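Local coordinates for protein acetyltransferase (Vibrio fischeri, PDB 3JVN) that probably transfers an acyl group, most likely acetyl from acetyl-CoA as in other GNAT-family enzymes, to an acceptor that is not identified, at residues Asp92-Glu97 with Glu107-Arg112. Sequence-based numbering, arbitrary orientation.
Sequences DELYIE and EQLMMR. With SO4 (sulfate ion), chain B.
Strand 86-96 and helix 105-118, the first two elements of a beta-alpha-beta unit of this GNAT fold completed by the parallel strand 124-127, meet where Leu-94 packs on Leu-109 and selenomethionine Met-110. The contact is small and wholly apolar, and Leu-94 carries the strand side of it with its two methyls spread between neighbouring residues of the helix. Its CD2 reaches Leu-109 CD1 at 3.9 Å, the two side chains passing at a slant. On the other branch, Leu-94 CD1 lies 4.0 Å from Met-110 CG, and here the chains run roughly at right angles. With CG swung opposite the backbone N (chi1 -159°), Leu-94 extends from the strand toward the helix, whose nearest CA, that of Leu-109, is 8.3 Å from Leu-94 CA. Met-110 comes nearest through its CG methylene; the selenium, past the bends at chi2 (-68°) and chi3, stands a little farther from Leu-94. Further along the helix, Arg-112 grips a sulfate, probably from the crystallisation liquor, with the sulfur in the guanidinium plane at its edge: NE donates to O4 of the ion at 2.9 Å and NH2 to O2 at 2.6 Å. The backbone N of Arg-7, on strand 4-7, also hydrogen-bonds to this ion. Tyr-95 points away from the helix, and its OH is hydrogen-bonded to Glu-26 OE1 on helix 13-30, on the other side of the sheet. A classic beta bulge sets Asp-92 and Glu-93 against the single residue Thr-72 of strand 67-79, while Met-110 touches Ile-71 of that strand, so helix 105-118 packs over both strands.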
ATOM      1  N   ASP A  92      -0.159  13.833  -0.839  1.00 26.91           N
ATOM      2  CA  ASP A  92      -1.526  14.313  -0.915  1.00 27.41           C
ATOM      3  C   ASP A  92      -1.816  15.410  -1.951  1.00 27.91           C
ATOM      4  O   ASP A  92      -2.481  15.160  -2.957  1.00 25.21           O
ATOM      5  CB  ASP A  92      -1.958  14.765   0.486  1.00 26.45           C
ATOM      6  CG  ASP A  92      -1.841  13.652   1.514  1.00 29.40           C
ATOM      7  OD1 ASP A  92      -1.214  13.866   2.582  1.00 26.92           O
ATOM      8  OD2 ASP A  92      -2.388  12.555   1.251  1.00 31.89           O
ATOM      9  N   GLU A  93      -1.309  16.612  -1.699  1.00 29.19           N
ATOM     10  CA  GLU A  93      -1.541  17.754  -2.575  1.00 31.52           C
ATOM     11  C   GLU A  93      -0.291  18.437  -3.093  1.00 32.08           C
ATOM     12  O   GLU A  93       0.782  18.363  -2.491  1.00 32.49           O
ATOM     13  CB  GLU A  93      -2.380  18.790  -1.841  1.00 32.78           C
ATOM     14  CG  GLU A  93      -3.692  18.272  -1.364  1.00 34.49           C
ATOM     15  CD  GLU A  93      -4.083  18.892  -0.055  1.00 38.22           C
ATOM     16  OE1 GLU A  93      -3.381  18.647   0.961  1.00 37.99           O
ATOM     17  OE2 GLU A  93      -5.097  19.627  -0.049  1.00 40.23           O
ATOM     18  N   LEU A  94      -0.454  19.140  -4.204  1.00 31.94           N
ATOM     19  CA  LEU A  94       0.656  19.850  -4.810  1.00 33.98           C
ATOM     20  C   LEU A  94       0.069  20.980  -5.649  1.00 34.41           C
ATOM     21  O   LEU A  94      -0.788  20.742  -6.495  1.00 34.74           O
ATOM     22  CB  LEU A  94       1.467  18.883  -5.681  1.00 33.86           C
ATOM     23  CG  LEU A  94       2.916  19.262  -6.020  1.00 34.51           C
ATOM     24  CD1 LEU A  94       3.553  18.161  -6.868  1.00 34.32           C
ATOM     25  CD2 LEU A  94       2.948  20.584  -6.768  1.00 32.55           C
ATOM     26  N   TYR A  95       0.521  22.210  -5.413  1.00 35.38           N
ATOM     27  CA  TYR A  95       0.006  23.348  -6.167  1.00 36.98           C
ATOM     28  C   TYR A  95       1.074  24.327  -6.612  1.00 38.29           C
ATOM     29  O   TYR A  95       2.025  24.595  -5.877  1.00 39.40           O
ATOM     30  CB  TYR A  95      -1.057  24.098  -5.352  1.00 38.36           C
ATOM     31  CG  TYR A  95      -1.571  25.349  -6.038  1.00 39.57           C
ATOM     32  CD1 TYR A  95      -0.994  26.597  -5.788  1.00 39.74           C
ATOM     33  CD2 TYR A  95      -2.608  25.280  -6.966  1.00 38.84           C
ATOM     34  CE1 TYR A  95      -1.441  27.741  -6.446  1.00 40.99           C
ATOM     35  CE2 TYR A  95      -3.059  26.421  -7.630  1.00 40.46           C
ATOM     36  CZ  TYR A  95      -2.474  27.645  -7.366  1.00 41.37           C
ATOM     37  OH  TYR A  95      -2.919  28.771  -8.022  1.00 43.12           O
ATOM     38  N   ILE A  96       0.909  24.857  -7.824  1.00 39.02           N
ATOM     39  CA  ILE A  96       1.843  25.834  -8.373  1.00 40.37           C
ATOM     40  C   ILE A  96       1.065  26.996  -8.979  1.00 42.51           C
ATOM     41  O   ILE A  96       0.054  26.798  -9.649  1.00 42.91           O
ATOM     42  CB  ILE A  96       2.744  25.238  -9.491  1.00 39.21           C
ATOM     43  CG1 ILE A  96       3.294  23.871  -9.073  1.00 38.57           C
ATOM     44  CG2 ILE A  96       3.903  26.187  -9.772  1.00 37.37           C
ATOM     45  CD1 ILE A  96       2.430  22.701  -9.538  1.00 39.58           C
ATOM     46  N   GLU A  97       1.531  28.213  -8.731  1.00 44.57           N
ATOM     47  CA  GLU A  97       0.874  29.389  -9.275  1.00 45.11           C
ATOM     48  C   GLU A  97       0.837  29.231 -10.778  1.00 45.73           C
ATOM     49  O   GLU A  97       1.829  28.813 -11.380  1.00 45.74           O
ATOM     50  CB  GLU A  97       1.657  30.639  -8.910  1.00 45.46           C
ATOM     51  CG  GLU A  97       1.695  30.912  -7.422  1.00 45.14           C
ATOM     52  CD  GLU A  97       0.370  31.421  -6.896  1.00 46.13           C
ATOM     53  OE1 GLU A  97       0.347  31.942  -5.759  1.00 44.61           O
ATOM     54  OE2 GLU A  97      -0.650  31.292  -7.612  1.00 47.23           O
ATOM     55  N   GLU A 107       8.755  19.191 -10.148  1.00 49.99           N
ATOM     56  CA  GLU A 107       9.805  18.177  -9.992  1.00 48.19           C
ATOM     57  C   GLU A 107      10.682  18.469  -8.790  1.00 46.92           C
ATOM     58  O   GLU A 107      11.025  17.555  -8.047  1.00 49.32           O
ATOM     59  CB  GLU A 107      10.689  18.068 -11.257  1.00 49.01           C
ATOM     60  CG  GLU A 107      11.912  17.113 -11.097  1.00 52.42           C
ATOM     61  CD  GLU A 107      12.511  16.583 -12.423  1.00 54.41           C
ATOM     62  OE1 GLU A 107      11.829  15.804 -13.137  1.00 56.69           O
ATOM     63  OE2 GLU A 107      13.678  16.929 -12.743  1.00 54.87           O
ATOM     64  N   GLN A 108      11.050  19.729  -8.589  1.00 45.43           N
ATOM     65  CA  GLN A 108      11.891  20.053  -7.445  1.00 46.00           C
ATOM     66  C   GLN A 108      11.141  19.881  -6.120  1.00 44.97           C
ATOM     67  O   GLN A 108      11.765  19.779  -5.061  1.00 45.72           O
ATOM     68  CB  GLN A 108      12.475  21.465  -7.584  1.00 46.32           C
ATOM     69  CG  GLN A 108      11.489  22.521  -8.019  1.00 47.66           C
ATOM     70  CD  GLN A 108      12.168  23.805  -8.471  1.00 49.03           C
ATOM     71  OE1 GLN A 108      13.028  23.790  -9.355  1.00 48.46           O
ATOM     72  NE2 GLN A 108      11.771  24.925  -7.879  1.00 49.69           N
ATOM     73  N   LEU A 109       9.810  19.833  -6.183  1.00 43.80           N
ATOM     74  CA  LEU A 109       8.991  19.624  -4.988  1.00 41.86           C
ATOM     75  C   LEU A 109       8.833  18.116  -4.771  1.00 41.86           C
ATOM     76  O   LEU A 109       8.970  17.622  -3.656  1.00 41.33           O
ATOM     77  CB  LEU A 109       7.615  20.280  -5.148  1.00 39.67           C
ATOM     78  CG  LEU A 109       7.544  21.807  -5.048  1.00 37.79           C
ATOM     79  CD1 LEU A 109       6.155  22.276  -5.428  1.00 37.15           C
ATOM     80  CD2 LEU A 109       7.885  22.255  -3.641  1.00 37.27           C
HETATM   81  N   MSE A 110       8.543  17.390  -5.845  1.00 42.72           N
HETATM   82  CA  MSE A 110       8.402  15.941  -5.774  1.00 45.57           C
HETATM   83  C   MSE A 110       9.759  15.352  -5.414  1.00 45.17           C
HETATM   84  O   MSE A 110       9.851  14.294  -4.792  1.00 42.57           O
HETATM   85  CB  MSE A 110       7.963  15.375  -7.129  1.00 50.28           C
HETATM   86  CG  MSE A 110       6.455  15.418  -7.400  1.00 56.79           C
HETATM   87 SE   MSE A 110       5.444  14.197  -6.239  1.00 68.94          SE
HETATM   88  CE  MSE A 110       6.778  12.781  -6.113  1.00 62.79           C
HETATM   89  N   MSE A 111      10.808  16.054  -5.833  1.00 45.02           N
HETATM   90  CA  MSE A 111      12.186  15.642  -5.594  1.00 45.45           C
HETATM   91  C   MSE A 111      12.522  15.742  -4.112  1.00 41.95           C
HETATM   92  O   MSE A 111      13.204  14.881  -3.547  1.00 39.75           O
HETATM   93  CB  MSE A 111      13.140  16.539  -6.390  1.00 52.45           C
HETATM   94  CG  MSE A 111      14.207  15.786  -7.186  1.00 60.45           C
HETATM   95 SE   MSE A 111      13.466  14.739  -8.658  1.00 72.77          SE
HETATM   96  CE  MSE A 111      13.207  13.048  -7.740  1.00 68.85           C
ATOM     97  N   ARG A 112      12.045  16.815  -3.491  1.00 38.33           N
ATOM     98  CA  ARG A 112      12.290  17.046  -2.080  1.00 34.97           C
ATOM     99  C   ARG A 112      11.561  16.008  -1.216  1.00 33.90           C
ATOM    100  O   ARG A 112      12.186  15.305  -0.421  1.00 31.80           O
ATOM    101  CB  ARG A 112      11.830  18.454  -1.692  1.00 32.76           C
ATOM    102  CG  ARG A 112      12.118  18.819  -0.243  1.00 32.43           C
ATOM    103  CD  ARG A 112      13.617  18.984   0.006  1.00 33.84           C
ATOM    104  NE  ARG A 112      13.943  19.141   1.424  1.00 32.62           N
ATOM    105  CZ  ARG A 112      13.692  18.219   2.355  1.00 31.94           C
ATOM    106  NH1 ARG A 112      13.111  17.066   2.028  1.00 29.77           N
ATOM    107  NH2 ARG A 112      14.026  18.448   3.617  1.00 29.00           N
TER
HETATM  108  S   SO4 B 201      14.920  21.868   4.019  1.00 46.27           S
HETATM  109  O1  SO4 B 201      13.934  22.669   4.779  1.00 44.12           O
HETATM  110  O2  SO4 B 201      15.092  20.560   4.673  1.00 42.24           O
HETATM  111  O3  SO4 B 201      16.216  22.574   4.017  1.00 46.84           O
HETATM  112  O4  SO4 B 201      14.456  21.683   2.623  1.00 43.44           O